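Local coordinates for protein putative fructose-aminoacid-6-phosphate deglycase (Bacillus subtilis, PDB 3EUA) that converts a range of fructosamine 6-phosphates to glucose 6-phosphate and a free amino acid, working as a homooctamer, at residues 77-82 against 142-147. Numbering follows the deposited sequence.
Sequences LVILCS and YQIVFG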
loop_
_atom_site.group_PDB
_atom_site.type_symbol
_atom_site.label_atom_id
_atom_site.label_comp_id
_atom_site.label_asym_id
_atom_site.label_seq_id
_atom_site.Cartn_x
_atom_site.Cartn_y
_atom_site.Cartn_z
ATOM N N LEU A 77 17.646 -9.318 5.709
ATOM C CA LEU A 77 17.534 -10.189 4.571
ATOM C C LEU A 77 16.717 -9.379 3.568
ATOM O O LEU A 77 15.632 -8.862 3.943
ATOM C CB LEU A 77 16.726 -11.423 4.911
ATOM C CG LEU A 77 16.369 -12.379 3.784
ATOM C CD1 LEU A 77 17.625 -12.850 3.089
ATOM C CD2 LEU A 77 15.526 -13.564 4.326
ATOM N N VAL A 78 17.207 -9.228 2.339
ATOM C CA VAL A 78 16.471 -8.487 1.313
ATOM C C VAL A 78 16.179 -9.466 0.175
ATOM O O VAL A 78 17.076 -10.089 -0.354
ATOM C CB VAL A 78 17.227 -7.231 0.869
ATOM C CG1 VAL A 78 16.453 -6.465 -0.197
ATOM C CG2 VAL A 78 17.483 -6.305 2.078
ATOM N N ILE A 79 14.907 -9.627 -0.154
ATOM C CA ILE A 79 14.489 -10.520 -1.200
ATOM C C ILE A 79 14.059 -9.640 -2.363
ATOM O O ILE A 79 13.156 -8.797 -2.197
ATOM C CB ILE A 79 13.303 -11.403 -0.769
ATOM C CG1 ILE A 79 13.676 -12.294 0.417
ATOM C CG2 ILE A 79 12.837 -12.286 -1.953
ATOM C CD1 ILE A 79 12.528 -13.057 0.998
ATOM N N LEU A 80 14.726 -9.812 -3.508
ATOM C CA LEU A 80 14.435 -9.027 -4.703
ATOM C C LEU A 80 13.950 -9.902 -5.860
ATOM O O LEU A 80 14.222 -11.113 -5.914
ATOM C CB LEU A 80 15.653 -8.191 -5.132
ATOM C CG LEU A 80 16.286 -7.350 -4.018
ATOM C CD1 LEU A 80 17.594 -7.997 -3.478
ATOM C CD2 LEU A 80 16.541 -5.965 -4.519
ATOM N N CYS A 81 13.217 -9.292 -6.779
ATOM C CA CYS A 81 12.732 -10.009 -7.941
ATOM C C CYS A 81 12.662 -9.097 -9.156
ATOM O O CYS A 81 12.242 -7.942 -9.051
ATOM C CB CYS A 81 11.360 -10.596 -7.659
ATOM S SG CYS A 81 10.766 -11.580 -9.042
ATOM N N SER A 82 13.085 -9.631 -10.292
ATOM C CA SER A 82 13.033 -8.970 -11.587
ATOM C C SER A 82 13.027 -10.067 -12.623
ATOM O O SER A 82 13.965 -10.858 -12.676
ATOM C CB SER A 82 14.248 -8.078 -11.842
ATOM O OG SER A 82 14.207 -7.547 -13.175
ATOM N N TYR A 142 7.758 -18.517 -2.289
ATOM C CA TYR A 142 7.316 -19.241 -1.102
ATOM C C TYR A 142 8.342 -20.287 -0.600
ATOM O O TYR A 142 8.451 -20.526 0.600
ATOM C CB TYR A 142 5.928 -19.882 -1.285
ATOM C CG TYR A 142 4.731 -18.995 -1.005
ATOM C CD1 TYR A 142 4.844 -17.775 -0.309
ATOM C CD2 TYR A 142 3.444 -19.497 -1.201
ATOM C CE1 TYR A 142 3.714 -17.016 0.018
ATOM C CE2 TYR A 142 2.287 -18.740 -0.868
ATOM C CZ TYR A 142 2.441 -17.505 -0.279
ATOM O OH TYR A 142 1.344 -16.779 0.056
ATOM N N GLN A 143 9.079 -20.933 -1.489
ATOM C CA GLN A 143 10.141 -21.837 -1.032
ATOM C C GLN A 143 11.118 -21.056 -0.131
ATOM O O GLN A 143 11.506 -21.514 0.968
ATOM C CB GLN A 143 10.891 -22.443 -2.221
ATOM C CG GLN A 143 10.082 -23.353 -3.145
ATOM C CD GLN A 143 10.883 -23.797 -4.363
ATOM O OE1 GLN A 143 12.077 -24.035 -4.263
ATOM N NE2 GLN A 143 10.219 -23.937 -5.511
ATOM N N ILE A 144 11.496 -19.862 -0.592
ATOM C CA ILE A 144 12.390 -18.982 0.157
ATOM C C ILE A 144 11.764 -18.518 1.482
ATOM O O ILE A 144 12.387 -18.587 2.558
ATOM C CB ILE A 144 12.755 -17.715 -0.661
ATOM C CG1 ILE A 144 13.485 -18.108 -1.968
ATOM C CG2 ILE A 144 13.620 -16.778 0.182
ATOM C CD1 ILE A 144 13.791 -16.950 -2.987
ATOM N N VAL A 145 10.529 -18.021 1.391
ATOM C CA VAL A 145 9.817 -17.465 2.548
ATOM C C VAL A 145 9.540 -18.512 3.633
ATOM O O VAL A 145 9.939 -18.323 4.784
ATOM C CB VAL A 145 8.528 -16.744 2.090
ATOM C CG1 VAL A 145 7.587 -16.398 3.239
ATOM C CG2 VAL A 145 8.931 -15.500 1.322
ATOM N N PHE A 146 8.900 -19.618 3.279
ATOM C CA PHE A 146 8.626 -20.664 4.282
ATOM C C PHE A 146 9.893 -21.344 4.750
ATOM O O PHE A 146 9.984 -21.767 5.904
ATOM C CB PHE A 146 7.628 -21.699 3.781
ATOM C CG PHE A 146 6.201 -21.185 3.758
ATOM C CD1 PHE A 146 5.396 -21.274 4.883
ATOM C CD2 PHE A 146 5.683 -20.602 2.624
ATOM C CE1 PHE A 146 4.097 -20.770 4.859
ATOM C CE2 PHE A 146 4.398 -20.116 2.597
ATOM C CZ PHE A 146 3.610 -20.200 3.721
ATOM N N GLY A 147 10.865 -21.446 3.852
ATOM C CA GLY A 147 12.163 -22.015 4.195
ATOM C C GLY A 147 12.867 -21.155 5.229
ATOM O O GLY A 147 13.428 -21.686 6.159
#
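In the first SIS domain, helix 137-153 lies against one face of the parallel sheet, and Ile79 of the central strand 76-82 reaches across to meet Ile144 and Val145 on it. The meeting is made by methyl groups: CD1 of Ile79 comes to 4.0 Å from CG2 of Ile144, and the same CD1 lies 4.4 Å from CG2 of Val145, a looser touch. Ile79 carries CG1 beside its backbone N and runs on extended to CD1 (chi2 173°), while Ile144 holds CG2 anti to its own N (chi1 -61°); the two side chains thus overlap alongside one another, running antiparallel, and the end of Ile79 meets the side branch of Ile144. Beta-branching suits Ile79 to its strand, and at the helix positions isoleucine and valine serve by apolar bulk; all three side chains bring no buried polar group. The CA atoms of Ile79 and Ile144 stand 8.8 Å apart, a spacing bridged by the two isoleucine side chains. Ile144 also packs on Ile105 and Met107 of the neighbouring strand 103-108, and Val145 also touches Ser43 of helix 41-50. Such aliphatic helix-on-sheet packing is typical of the three-layered alpha/beta sandwich of SIS domains.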